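Local structure of prenyltransference for protein (Lavandula lanata, 5HC8) at residues I102-I107 and M134-A139; T12-A17 and T183-P188; D86-D91 and E115-A120. The protein catalyses, as a cis-prenyltransferase-like lavandulyl diphosphate synthase, the head-to-middle joining of two dimethylallyl diphosphate molecules into lavandulyl diphosphate. All coordinates share one frame; numbering follows the deposited sequence.

Interaction 1: I102-I107 and M134-A139. With SO4 (sulfate ion), chain E.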
ATOM      1  N   ILE A 102      11.652  26.620  -4.327  1.00 33.90           N
ATOM      2  CA  ILE A 102      10.762  25.503  -4.039  1.00 31.80           C
ATOM      3  C   ILE A 102       9.313  25.896  -4.065  1.00 31.98           C
ATOM      4  O   ILE A 102       8.958  26.946  -3.594  1.00 37.32           O
ATOM      5  CB  ILE A 102      11.162  24.898  -2.701  1.00 33.55           C
ATOM      6  CG1 ILE A 102      12.441  24.106  -2.974  1.00 36.74           C
ATOM      7  CG2 ILE A 102      10.052  24.017  -2.118  1.00 32.58           C
ATOM      8  CD1 ILE A 102      13.416  24.421  -1.903  1.00 42.85           C
ATOM      9  N   GLN A 103       8.489  25.042  -4.643  1.00 32.52           N
ATOM     10  CA  GLN A 103       7.078  25.224  -4.594  1.00 31.61           C
ATOM     11  C   GLN A 103       6.516  24.417  -3.431  1.00 39.14           C
ATOM     12  O   GLN A 103       6.793  23.207  -3.361  1.00 32.61           O
ATOM     13  CB  GLN A 103       6.455  24.750  -5.862  1.00 39.27           C
ATOM     14  CG  GLN A 103       7.026  25.392  -7.107  1.00 47.15           C
ATOM     15  CD  GLN A 103       6.465  24.753  -8.376  1.00 51.70           C
ATOM     16  OE1 GLN A 103       5.304  24.962  -8.704  1.00 55.52           O
ATOM     17  NE2 GLN A 103       7.282  23.947  -9.076  1.00 44.26           N
ATOM     18  N   PHE A 104       5.733  25.079  -2.548  1.00 37.42           N
ATOM     19  CA  PHE A 104       5.216  24.480  -1.331  1.00 36.18           C
ATOM     20  C   PHE A 104       3.720  24.242  -1.411  1.00 33.24           C
ATOM     21  O   PHE A 104       2.987  25.097  -1.836  1.00 34.39           O
ATOM     22  CB  PHE A 104       5.534  25.287  -0.080  1.00 31.90           C
ATOM     23  CG  PHE A 104       4.820  24.738   1.117  1.00 34.09           C
ATOM     24  CD1 PHE A 104       5.339  23.663   1.802  1.00 33.41           C
ATOM     25  CD2 PHE A 104       3.571  25.225   1.482  1.00 35.01           C
ATOM     26  CE1 PHE A 104       4.675  23.102   2.869  1.00 33.47           C
ATOM     27  CE2 PHE A 104       2.884  24.663   2.531  1.00 36.35           C
ATOM     28  CZ  PHE A 104       3.435  23.589   3.229  1.00 35.56           C
ATOM     29  N   SER A 105       3.265  23.023  -1.108  1.00 31.47           N
ATOM     30  CA  SER A 105       1.860  22.729  -0.934  1.00 30.56           C
ATOM     31  C   SER A 105       1.676  21.885   0.308  1.00 31.74           C
ATOM     32  O   SER A 105       2.600  21.210   0.723  1.00 31.79           O
ATOM     33  CB  SER A 105       1.275  21.945  -2.067  1.00 33.52           C
ATOM     34  OG  SER A 105       1.455  22.520  -3.314  1.00 34.09           O
ATOM     35  N   ALA A 106       0.490  21.948   0.902  1.00 29.52           N
ATOM     36  CA  ALA A 106       0.123  21.021   1.941  1.00 33.24           C
ATOM     37  C   ALA A 106      -1.079  20.255   1.441  1.00 29.64           C
ATOM     38  O   ALA A 106      -1.961  20.802   0.665  1.00 28.93           O
ATOM     39  CB  ALA A 106      -0.140  21.697   3.306  1.00 30.94           C
ATOM     40  N   ILE A 107      -1.080  18.955   1.779  1.00 27.46           N
ATOM     41  CA  ILE A 107      -2.239  18.096   1.505  1.00 26.46           C
ATOM     42  C   ILE A 107      -2.754  17.492   2.809  1.00 26.44           C
ATOM     43  O   ILE A 107      -1.985  17.265   3.740  1.00 29.23           O
ATOM     44  CB  ILE A 107      -1.993  17.015   0.455  1.00 27.46           C
ATOM     45  CG1 ILE A 107      -0.968  15.973   0.931  1.00 26.29           C
ATOM     46  CG2 ILE A 107      -1.598  17.678  -0.867  1.00 32.10           C
ATOM     47  CD1 ILE A 107      -0.816  14.830  -0.074  1.00 26.40           C
ATOM     48  N   MET A 134      11.644  22.538  -7.231  1.00 33.62           N
ATOM     49  CA  MET A 134      11.097  21.258  -6.839  1.00 32.82           C
ATOM     50  C   MET A 134       9.862  21.560  -6.042  1.00 30.22           C
ATOM     51  O   MET A 134       9.846  22.472  -5.230  1.00 28.96           O
ATOM     52  CB  MET A 134      12.098  20.478  -5.986  1.00 30.44           C
ATOM     53  CG  MET A 134      11.642  19.101  -5.490  1.00 28.76           C
ATOM     54  SD  MET A 134      12.787  18.362  -4.342  1.00 28.71           S
ATOM     55  CE  MET A 134      12.366  19.158  -2.815  1.00 29.87           C
ATOM     56  N   HIS A 135       8.849  20.744  -6.243  1.00 29.06           N
ATOM     57  CA  HIS A 135       7.668  20.751  -5.405  1.00 27.23           C
ATOM     58  C   HIS A 135       7.983  20.004  -4.061  1.00 28.50           C
ATOM     59  O   HIS A 135       8.617  18.924  -4.051  1.00 25.17           O
ATOM     60  CB  HIS A 135       6.550  20.094  -6.213  1.00 26.74           C
ATOM     61  CG  HIS A 135       5.157  20.387  -5.761  1.00 27.27           C
ATOM     62  ND1 HIS A 135       4.063  19.904  -6.444  1.00 28.59           N
ATOM     63  CD2 HIS A 135       4.660  21.104  -4.725  1.00 29.60           C
ATOM     64  CE1 HIS A 135       2.961  20.306  -5.849  1.00 25.73           C
ATOM     65  NE2 HIS A 135       3.298  21.020  -4.793  1.00 29.49           N
ATOM     66  N   PHE A 136       7.539  20.610  -2.952  1.00 26.43           N
ATOM     67  CA  PHE A 136       7.584  20.045  -1.617  1.00 28.90           C
ATOM     68  C   PHE A 136       6.169  19.983  -1.076  1.00 28.35           C
ATOM     69  O   PHE A 136       5.500  21.015  -0.943  1.00 29.26           O
ATOM     70  CB  PHE A 136       8.417  20.926  -0.699  1.00 28.62           C
ATOM     71  CG  PHE A 136       8.331  20.570   0.754  1.00 30.04           C
ATOM     72  CD1 PHE A 136       8.211  19.228   1.193  1.00 29.16           C
ATOM     73  CD2 PHE A 136       8.288  21.575   1.727  1.00 30.50           C
ATOM     74  CE1 PHE A 136       8.107  18.920   2.547  1.00 27.96           C
ATOM     75  CE2 PHE A 136       8.197  21.259   3.098  1.00 29.96           C
ATOM     76  CZ  PHE A 136       8.121  19.932   3.508  1.00 32.26           C
ATOM     77  N   ILE A 137       5.647  18.770  -0.843  1.00 27.73           N
ATOM     78  CA  ILE A 137       4.325  18.595  -0.216  1.00 25.99           C
ATOM     79  C   ILE A 137       4.513  18.188   1.250  1.00 26.41           C
ATOM     80  O   ILE A 137       5.261  17.232   1.567  1.00 25.43           O
ATOM     81  CB  ILE A 137       3.486  17.551  -0.930  1.00 27.42           C
ATOM     82  CG1 ILE A 137       3.085  18.093  -2.294  1.00 29.42           C
ATOM     83  CG2 ILE A 137       2.191  17.197  -0.145  1.00 28.56           C
ATOM     84  CD1 ILE A 137       2.484  17.065  -3.243  1.00 27.88           C
ATOM     85  N   LEU A 138       3.871  18.937   2.138  1.00 24.66           N
ATOM     86  CA  LEU A 138       3.746  18.559   3.530  1.00 26.64           C
ATOM     87  C   LEU A 138       2.342  17.949   3.650  1.00 26.10           C
ATOM     88  O   LEU A 138       1.364  18.616   3.445  1.00 25.86           O
ATOM     89  CB  LEU A 138       3.942  19.740   4.465  1.00 27.10           C
ATOM     90  CG  LEU A 138       3.823  19.392   5.945  1.00 28.88           C
ATOM     91  CD1 LEU A 138       4.910  18.477   6.490  1.00 31.95           C
ATOM     92  CD2 LEU A 138       3.767  20.672   6.735  1.00 32.12           C
ATOM     93  N   ALA A 139       2.287  16.666   3.948  1.00 24.82           N
ATOM     94  CA  ALA A 139       1.043  15.927   4.178  1.00 25.94           C
ATOM     95  C   ALA A 139       0.728  15.909   5.669  1.00 26.80           C
ATOM     96  O   ALA A 139       1.420  15.300   6.470  1.00 24.61           O
ATOM     97  CB  ALA A 139       1.161  14.500   3.604  1.00 27.60           C
TER
HETATM   98  S   SO4 E 404       4.244  19.112 -10.003  1.00 63.02           S
HETATM   99  O1  SO4 E 404       4.521  18.321  -8.725  1.00 34.39           O
HETATM  100  O2  SO4 E 404       3.160  18.622 -10.949  1.00 37.30           O
HETATM  101  O3  SO4 E 404       3.857  20.536  -9.687  1.00 66.11           O
HETATM  102  O4  SO4 E 404       5.561  19.126 -10.715  1.00 68.60           O

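Interaction 2: T12-A17 and T183-P188. With SO4 (sulfate ion), chain E.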
ATOM      1  N   THR A  12      16.742   8.687 -11.483  1.00 43.40           N
ATOM      2  CA  THR A  12      16.418   9.620 -10.408  1.00 44.52           C
ATOM      3  C   THR A  12      14.898   9.637 -10.275  1.00 38.79           C
ATOM      4  O   THR A  12      14.218   9.963 -11.225  1.00 38.71           O
ATOM      5  CB  THR A  12      16.844  11.042 -10.757  1.00 43.79           C
ATOM      6  OG1 THR A  12      18.259  11.121 -10.799  1.00 45.69           O
ATOM      7  CG2 THR A  12      16.360  12.013  -9.700  1.00 47.31           C
ATOM      8  N   PRO A  13      14.367   9.308  -9.092  1.00 32.28           N
ATOM      9  CA  PRO A  13      12.904   9.284  -8.920  1.00 31.60           C
ATOM     10  C   PRO A  13      12.269  10.674  -9.170  1.00 26.56           C
ATOM     11  O   PRO A  13      12.767  11.684  -8.690  1.00 27.45           O
ATOM     12  CB  PRO A  13      12.728   8.855  -7.453  1.00 30.60           C
ATOM     13  CG  PRO A  13      14.073   8.934  -6.816  1.00 33.28           C
ATOM     14  CD  PRO A  13      15.109   8.902  -7.900  1.00 31.43           C
ATOM     15  N   ASN A  14      11.120  10.721  -9.801  1.00 25.79           N
ATOM     16  CA  ASN A  14      10.387  11.949  -9.874  1.00 25.99           C
ATOM     17  C   ASN A  14       9.828  12.343  -8.486  1.00 25.98           C
ATOM     18  O   ASN A  14       9.914  13.517  -8.075  1.00 26.66           O
ATOM     19  CB  ASN A  14       9.219  11.856 -10.857  1.00 26.86           C
ATOM     20  CG  ASN A  14       9.684  11.757 -12.288  1.00 34.64           C
ATOM     21  OD1 ASN A  14      10.686  12.342 -12.653  1.00 36.52           O
ATOM     22  ND2 ASN A  14       9.014  10.962 -13.063  1.00 31.41           N
ATOM     23  N   HIS A  15       9.190  11.384  -7.830  1.00 25.21           N
ATOM     24  CA  HIS A  15       8.504  11.666  -6.542  1.00 25.13           C
ATOM     25  C   HIS A  15       9.103  10.777  -5.484  1.00 22.47           C
ATOM     26  O   HIS A  15       9.099   9.529  -5.635  1.00 25.09           O
ATOM     27  CB  HIS A  15       7.001  11.398  -6.716  1.00 25.31           C
ATOM     28  CG  HIS A  15       6.153  11.608  -5.510  1.00 22.99           C
ATOM     29  ND1 HIS A  15       4.781  11.354  -5.529  1.00 21.84           N
ATOM     30  CD2 HIS A  15       6.446  12.004  -4.252  1.00 22.76           C
ATOM     31  CE1 HIS A  15       4.278  11.603  -4.326  1.00 20.58           C
ATOM     32  NE2 HIS A  15       5.262  12.030  -3.551  1.00 22.39           N
ATOM     33  N   VAL A  16       9.626  11.411  -4.420  1.00 21.49           N
ATOM     34  CA  VAL A  16      10.091  10.673  -3.218  1.00 22.99           C
ATOM     35  C   VAL A  16       9.203  11.049  -2.040  1.00 20.74           C
ATOM     36  O   VAL A  16       8.969  12.273  -1.834  1.00 22.83           O
ATOM     37  CB  VAL A  16      11.603  10.969  -2.890  1.00 22.32           C
ATOM     38  CG1 VAL A  16      12.057  10.250  -1.590  1.00 26.43           C
ATOM     39  CG2 VAL A  16      12.468  10.520  -4.063  1.00 25.43           C
ATOM     40  N   ALA A  17       8.733  10.045  -1.268  1.00 22.01           N
ATOM     41  CA  ALA A  17       7.939  10.308  -0.097  1.00 21.00           C
ATOM     42  C   ALA A  17       8.568   9.720   1.101  1.00 22.01           C
ATOM     43  O   ALA A  17       9.088   8.622   1.052  1.00 20.49           O
ATOM     44  CB  ALA A  17       6.492   9.763  -0.234  1.00 20.52           C
ATOM     45  N   THR A 183      -0.358  17.345  -8.230  1.00 28.26           N
ATOM     46  CA  THR A 183       0.912  17.057  -8.851  1.00 31.60           C
ATOM     47  C   THR A 183       0.646  16.243 -10.042  1.00 29.56           C
ATOM     48  O   THR A 183      -0.171  15.346  -9.970  1.00 27.62           O
ATOM     49  CB  THR A 183       1.748  15.914  -8.224  1.00 35.48           C
ATOM     50  OG1 THR A 183       1.237  15.358  -6.994  1.00 36.71           O
ATOM     51  CG2 THR A 183       3.128  16.130  -8.340  1.00 27.31           C
ATOM     52  N   LYS A 184       1.499  16.344 -11.066  1.00 28.34           N
ATOM     53  CA  LYS A 184       1.471  15.350 -12.130  1.00 29.81           C
ATOM     54  C   LYS A 184       2.287  14.077 -11.784  1.00 25.53           C
ATOM     55  O   LYS A 184       2.312  13.123 -12.547  1.00 23.57           O
ATOM     56  CB  LYS A 184       2.030  15.941 -13.438  1.00 35.21           C
ATOM     57  CG  LYS A 184       3.540  16.112 -13.383  1.00 38.81           C
ATOM     58  CD  LYS A 184       4.223  15.916 -14.737  1.00 49.44           C
ATOM     59  CE  LYS A 184       3.640  16.847 -15.759  1.00 57.73           C
ATOM     60  NZ  LYS A 184       3.627  18.206 -15.151  1.00 59.79           N
ATOM     61  N   PHE A 185       2.924  14.050 -10.639  1.00 26.26           N
ATOM     62  CA  PHE A 185       3.603  12.831 -10.114  1.00 25.33           C
ATOM     63  C   PHE A 185       2.973  12.297  -8.818  1.00 24.70           C
ATOM     64  O   PHE A 185       3.677  12.117  -7.866  1.00 26.46           O
ATOM     65  CB  PHE A 185       5.010  13.186  -9.849  1.00 27.78           C
ATOM     66  CG  PHE A 185       5.724  13.787 -11.060  1.00 31.00           C
ATOM     67  CD1 PHE A 185       6.006  12.987 -12.179  1.00 35.15           C
ATOM     68  CD2 PHE A 185       6.093  15.106 -11.071  1.00 35.97           C
ATOM     69  CE1 PHE A 185       6.703  13.511 -13.288  1.00 39.34           C
ATOM     70  CE2 PHE A 185       6.770  15.640 -12.192  1.00 36.37           C
ATOM     71  CZ  PHE A 185       7.066  14.845 -13.283  1.00 34.33           C
ATOM     72  N   PRO A 186       1.677  11.914  -8.850  1.00 23.41           N
ATOM     73  CA  PRO A 186       1.008  11.560  -7.554  1.00 23.26           C
ATOM     74  C   PRO A 186       1.551  10.289  -6.914  1.00 22.59           C
ATOM     75  O   PRO A 186       1.593  10.173  -5.685  1.00 25.31           O
ATOM     76  CB  PRO A 186      -0.463  11.373  -7.943  1.00 24.59           C
ATOM     77  CG  PRO A 186      -0.436  10.941  -9.380  1.00 24.91           C
ATOM     78  CD  PRO A 186       0.760  11.752  -9.975  1.00 26.31           C
ATOM     79  N   SER A 187       2.014   9.391  -7.742  1.00 23.89           N
ATOM     80  CA  SER A 187       2.531   8.135  -7.246  1.00 23.41           C
ATOM     81  C   SER A 187       4.038   8.235  -6.934  1.00 25.73           C
ATOM     82  O   SER A 187       4.859   8.408  -7.848  1.00 20.78           O
ATOM     83  CB  SER A 187       2.193   7.095  -8.305  1.00 28.72           C
ATOM     84  OG  SER A 187       3.002   5.971  -7.997  1.00 39.91           O
ATOM     85  N   PRO A 188       4.434   8.055  -5.671  1.00 23.56           N
ATOM     86  CA  PRO A 188       5.871   8.036  -5.419  1.00 23.87           C
ATOM     87  C   PRO A 188       6.555   6.941  -6.170  1.00 23.04           C
ATOM     88  O   PRO A 188       6.017   5.853  -6.303  1.00 23.25           O
ATOM     89  CB  PRO A 188       6.005   7.836  -3.894  1.00 25.63           C
ATOM     90  CG  PRO A 188       4.638   7.791  -3.368  1.00 24.88           C
ATOM     91  CD  PRO A 188       3.635   7.810  -4.456  1.00 24.50           C
TER
HETATM   92  S   SO4 E 404       4.244  19.112 -10.003  1.00 63.02           S
HETATM   93  O1  SO4 E 404       4.521  18.321  -8.725  1.00 34.39           O
HETATM   94  O2  SO4 E 404       3.160  18.622 -10.949  1.00 37.30           O
HETATM   95  O3  SO4 E 404       3.857  20.536  -9.687  1.00 66.11           O
HETATM   96  O4  SO4 E 404       5.561  19.126 -10.715  1.00 68.60           O

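Interaction 3: D86-D91 and E115-A120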
ATOM      1  N   ASP A  86       6.006  26.977  13.099  1.00 40.11           N
ATOM      2  CA  ASP A  86       7.329  27.531  13.108  1.00 39.33           C
ATOM      3  C   ASP A  86       8.121  27.075  11.886  1.00 43.88           C
ATOM      4  O   ASP A  86       8.868  27.881  11.303  1.00 43.32           O
ATOM      5  CB  ASP A  86       8.009  27.122  14.415  1.00 44.12           C
ATOM      6  CG  ASP A  86       9.451  27.530  14.484  1.00 57.73           C
ATOM      7  OD1 ASP A  86       9.720  28.744  14.457  1.00 67.68           O
ATOM      8  OD2 ASP A  86      10.322  26.640  14.592  1.00 66.38           O
ATOM      9  N   PHE A  87       7.993  25.787  11.487  1.00 39.40           N
ATOM     10  CA  PHE A  87       8.762  25.273  10.336  1.00 37.31           C
ATOM     11  C   PHE A  87       8.390  26.015   9.039  1.00 32.44           C
ATOM     12  O   PHE A  87       9.262  26.406   8.248  1.00 37.98           O
ATOM     13  CB  PHE A  87       8.579  23.729  10.196  1.00 37.45           C
ATOM     14  CG  PHE A  87       8.969  23.187   8.835  1.00 32.85           C
ATOM     15  CD1 PHE A  87      10.305  22.938   8.515  1.00 30.91           C
ATOM     16  CD2 PHE A  87       7.999  22.922   7.893  1.00 32.30           C
ATOM     17  CE1 PHE A  87      10.668  22.436   7.275  1.00 29.92           C
ATOM     18  CE2 PHE A  87       8.343  22.418   6.633  1.00 31.13           C
ATOM     19  CZ  PHE A  87       9.671  22.183   6.323  1.00 28.62           C
ATOM     20  N   LEU A  88       7.096  26.208   8.860  1.00 31.27           N
ATOM     21  CA  LEU A  88       6.475  26.879   7.738  1.00 38.53           C
ATOM     22  C   LEU A  88       6.787  28.387   7.743  1.00 48.73           C
ATOM     23  O   LEU A  88       6.948  29.029   6.682  1.00 44.81           O
ATOM     24  CB  LEU A  88       4.925  26.685   7.792  1.00 38.22           C
ATOM     25  CG  LEU A  88       4.395  25.275   7.519  1.00 42.65           C
ATOM     26  CD1 LEU A  88       2.874  25.192   7.667  1.00 45.43           C
ATOM     27  CD2 LEU A  88       4.775  24.815   6.119  1.00 44.64           C
ATOM     28  N   ARG A  89       6.876  28.936   8.945  1.00 48.66           N
ATOM     29  CA  ARG A  89       7.207  30.342   9.088  1.00 58.17           C
ATOM     30  C   ARG A  89       8.692  30.707   8.843  1.00 53.56           C
ATOM     31  O   ARG A  89       8.947  31.729   8.221  1.00 55.00           O
ATOM     32  CB  ARG A  89       6.614  30.896  10.396  1.00 56.90           C
ATOM     33  CG  ARG A  89       5.143  31.159  10.176  1.00 59.69           C
ATOM     34  CD  ARG A  89       4.393  31.708  11.376  1.00 69.78           C
ATOM     35  NE  ARG A  89       3.659  32.935  11.068  1.00 81.95           N
ATOM     36  CZ  ARG A  89       2.733  33.112  10.105  1.00 98.55           C
ATOM     37  NH1 ARG A  89       2.367  32.132   9.290  1.00 93.96           N
ATOM     38  NH2 ARG A  89       2.162  34.313   9.941  1.00107.59           N
ATOM     39  N   SER A  90       9.640  29.874   9.266  1.00 44.64           N
ATOM     40  CA  SER A  90      11.040  30.123   9.035  1.00 46.83           C
ATOM     41  C   SER A  90      11.613  29.318   7.857  1.00 46.45           C
ATOM     42  O   SER A  90      11.861  29.852   6.787  1.00 40.01           O
ATOM     43  CB  SER A  90      11.839  29.814  10.295  1.00 43.06           C
ATOM     44  OG  SER A  90      11.593  28.483  10.677  1.00 54.18           O
ATOM     45  N   ASP A  91      11.830  28.023   8.105  1.00 48.99           N
ATOM     46  CA  ASP A  91      12.520  27.130   7.169  1.00 42.10           C
ATOM     47  C   ASP A  91      11.868  27.139   5.812  1.00 34.47           C
ATOM     48  O   ASP A  91      12.542  27.270   4.803  1.00 34.80           O
ATOM     49  CB  ASP A  91      12.535  25.709   7.729  1.00 46.31           C
ATOM     50  CG  ASP A  91      13.360  25.600   8.964  1.00 50.34           C
ATOM     51  OD1 ASP A  91      13.999  26.624   9.325  1.00 53.77           O
ATOM     52  OD2 ASP A  91      13.419  24.501   9.560  1.00 42.94           O
ATOM     53  N   GLU A 115      -6.364  27.123  13.314  1.00 47.18           N
ATOM     54  CA  GLU A 115      -6.439  28.191  12.344  1.00 46.44           C
ATOM     55  C   GLU A 115      -5.071  28.771  12.071  1.00 39.69           C
ATOM     56  O   GLU A 115      -4.792  29.142  10.947  1.00 45.49           O
ATOM     57  CB  GLU A 115      -7.369  29.327  12.804  1.00 57.86           C
ATOM     58  CG  GLU A 115      -8.835  28.939  12.902  1.00 70.68           C
ATOM     59  CD  GLU A 115      -9.557  28.976  11.570  1.00 82.91           C
ATOM     60  OE1 GLU A 115      -8.953  29.381  10.552  1.00 85.53           O
ATOM     61  OE2 GLU A 115     -10.753  28.606  11.546  1.00101.18           O
ATOM     62  N   TYR A 116      -4.237  28.898  13.085  1.00 37.58           N
ATOM     63  CA  TYR A 116      -2.936  29.450  12.870  1.00 38.39           C
ATOM     64  C   TYR A 116      -2.053  28.631  11.913  1.00 42.41           C
ATOM     65  O   TYR A 116      -1.121  29.169  11.276  1.00 44.29           O
ATOM     66  CB  TYR A 116      -2.179  29.616  14.200  1.00 42.25           C
ATOM     67  CG  TYR A 116      -1.813  28.362  14.973  1.00 47.48           C
ATOM     68  CD1 TYR A 116      -0.683  27.595  14.637  1.00 52.11           C
ATOM     69  CD2 TYR A 116      -2.563  27.965  16.079  1.00 50.06           C
ATOM     70  CE1 TYR A 116      -0.330  26.462  15.374  1.00 44.88           C
ATOM     71  CE2 TYR A 116      -2.230  26.840  16.806  1.00 50.12           C
ATOM     72  CZ  TYR A 116      -1.113  26.086  16.456  1.00 47.55           C
ATOM     73  OH  TYR A 116      -0.829  24.959  17.194  1.00 44.64           O
ATOM     74  N   LEU A 117      -2.276  27.318  11.908  1.00 45.41           N
ATOM     75  CA  LEU A 117      -1.457  26.397  11.105  1.00 39.42           C
ATOM     76  C   LEU A 117      -1.976  26.442   9.711  1.00 39.50           C
ATOM     77  O   LEU A 117      -1.183  26.440   8.733  1.00 39.34           O
ATOM     78  CB  LEU A 117      -1.535  24.975  11.639  1.00 37.29           C
ATOM     79  CG  LEU A 117      -0.707  23.902  10.864  1.00 35.37           C
ATOM     80  CD1 LEU A 117       0.657  24.402  10.531  1.00 33.71           C
ATOM     81  CD2 LEU A 117      -0.501  22.674  11.752  1.00 34.88           C
ATOM     82  N   GLN A 118      -3.294  26.527   9.602  1.00 36.71           N
ATOM     83  CA  GLN A 118      -3.914  26.776   8.327  1.00 39.32           C
ATOM     84  C   GLN A 118      -3.473  28.073   7.638  1.00 45.02           C
ATOM     85  O   GLN A 118      -3.385  28.144   6.391  1.00 40.64           O
ATOM     86  CB  GLN A 118      -5.408  26.768   8.453  1.00 37.78           C
ATOM     87  CG  GLN A 118      -5.987  25.461   8.908  1.00 39.00           C
ATOM     88  CD  GLN A 118      -7.501  25.503   8.846  1.00 44.94           C
ATOM     89  OE1 GLN A 118      -8.061  25.850   7.820  1.00 52.27           O
ATOM     90  NE2 GLN A 118      -8.168  25.144   9.929  1.00 46.00           N
ATOM     91  N   ASP A 119      -3.201  29.083   8.456  1.00 47.25           N
ATOM     92  CA  ASP A 119      -2.772  30.381   7.956  1.00 49.54           C
ATOM     93  C   ASP A 119      -1.328  30.300   7.538  1.00 44.58           C
ATOM     94  O   ASP A 119      -0.912  30.888   6.504  1.00 40.91           O
ATOM     95  CB  ASP A 119      -2.895  31.456   9.073  1.00 58.19           C
ATOM     96  CG  ASP A 119      -4.353  31.847   9.379  1.00 62.98           C
ATOM     97  OD1 ASP A 119      -5.252  31.588   8.527  1.00 60.17           O
ATOM     98  OD2 ASP A 119      -4.568  32.438  10.476  1.00 64.96           O
ATOM     99  N   ALA A 120      -0.537  29.591   8.343  1.00 41.62           N
ATOM    100  CA  ALA A 120       0.873  29.406   7.987  1.00 42.22           C
ATOM    101  C   ALA A 120       1.091  28.630   6.657  1.00 38.38           C
ATOM    102  O   ALA A 120       1.981  28.964   5.842  1.00 39.08           O
ATOM    103  CB  ALA A 120       1.611  28.753   9.135  1.00 46.15           C
TER

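Interaction 1: I102-I107 and M134-A139
With CG anti to the backbone N in both Phe104 and Phe136 (chi1 near 170°), the two side chains run alongside each other, pointing the same way. Phe104 turns its edge toward the face of Phe136 in an offset edge-to-face pair, planes 63° apart, CD1 of Phe104 lying 3.6 Å from CD2 of Phe136. CE1 of Phe104 also reaches CB of Leu138.

These rings stand on a parallel beta ladder in which strand 103-107, outermost in this chain, pairs with strand 135-140; the two belong to a beta-alpha-beta unit whose crossover is helix 115-128. Ser105 is gripped twice by the neighbouring strand: its N donates to Phe136 O at 3.0 Å, and its O accepts from Leu138 N.

On the sheet face away from the phenylalanines, His135 swings its ring toward the outer strand. Its NE2 and Ser105 OG share a hydrogen bond of 2.8 Å at the ring edge, while ND1 donates almost straight (169°) to O1 of a sulfate ion, so both ring nitrogens are engaged and the imidazole's rotation is fixed. Farther along this face, Ile107 rests CG1 on Ile137 CG2 at 3.6 Å and on Ala139 CB, a nonpolar patch with the loop residue Ile182 against both isoleucines.

Interaction 2: T12-A17 and T183-P188
His15 ND1 donates to Phe185 O at 2.7 Å, a weak hydrogen bond because it is bent to 127°. The bond ties the start of strand 15-19, in the middle of the parallel sheet of this undecaprenyl diphosphate synthase-like fold, to the loop that leads into the adjacent strand 190-193. A proline suits the next place because its compact aliphatic ring can lie over one face of the imidazole: Pro188 CB is 4.0 Å from the centroid of the His15 ring, almost on the ring normal, a CH-pi contact. Pro188 CG also meets Ala17 CB at 4.1 Å, where a small methyl allows the ring to come close.

Phe185 makes the second patch. With CG anti to its carbonyl carbon, its ring turns one face to Asn14, whose CB stands over it 4.0 Å from the centroid, while the amide plane is tilted 37° from the ring and Asn14 ND2 comes to 3.4 Å from CE1 of Phe185. The opposite face is covered by CG of Lys184, so the aromatic is layered between aliphatic portions of two polar residues, as fits a partly exposed place. An alanine in place of Phe185 would keep the carbonyl but is likely to uncover Asn14 CB and Lys184 CG and let both side chains shift.

Farther out, Thr61 of the neighbouring strand hydrogen-bonds NE2 of His15, fixing the imidazole at its far nitrogen, and Lys58 reaches Asn14 OD1 weakly. On the loop's own side, Asp189 OD2 accepts from His15 N, and Gln207 O pairs with Ser187 OG. Lys184 N donates to O2 of a sulfate ion, probably from the crystallisation liquor, at 2.8 Å and 170°.

Interaction 3: D86-D91 and E115-A120
Leu88 lays its CD1 methyl across Leu117 and Ala120 of the neighbouring helix, meeting Leu117 CD1 at 3.7 Å with the two leucine side chains crossing at about a right angle. The chain of Leu88 is extended beyond CG (chi2 177°), which carries its CD1 outward over the backbone of helix 115-128, where Leu88 CD1 lies 4.0 Å from Ala120 C. Ala120 suits this spot because its single methyl lets the two helices come together: the CA atoms of Leu88 and Ala120 are 6.2 Å apart, and Ala120 CB sits 4.1 Å from Leu88 CD1. Leu117 starts out away from the partner helix, yet its CD1 methyl returns to it.

The contact joins the C-terminal end of helix 74-89 to the first turns of helix 115-128, two helices of the alpha/beta fold; farther back along them, Tyr116 forms a cation-pi pair with Arg82. At the outer margin Arg89, bent at chi3 (127°), brings NH1 to 3.4 Å from Ala120 CA, with the alanine near the plane of the guanidinium at its edge. Farther along, Ser90 N and OG both reach Asp86 O, from opposite faces of its plane, OG at 2.9 Å.

No hydrogen bond or salt bridge crosses between the segments, so their cohesion rests on van der Waals fit, with the arginine's charge kept at the exposed margin, where a crystal neighbour also touches it and may influence its pose.

Overall arrangement
Interactions 1 and 2 both belong to the parallel sheet, and interaction 3 to the helices beside it. Interaction 1 is the most buried and the richest in backbone bonds, tying the outer strand to its neighbour; interaction 2, on a central strand's start, is partly exposed and relies on a loop, with imidazole, proline and aromatic contacts instead of a ladder. One sulfate touches both. Interaction 3, also buried but with an exposed arginine at its margin, is purely nonpolar apart from that charge. It meets interaction 1 directly, Leu88 CD2 lying 3.4 Å from Phe104 CZ, and helix 115-128 is shared, as crossover in one and packing partner in the other. Interactions 2 and 3 do not touch.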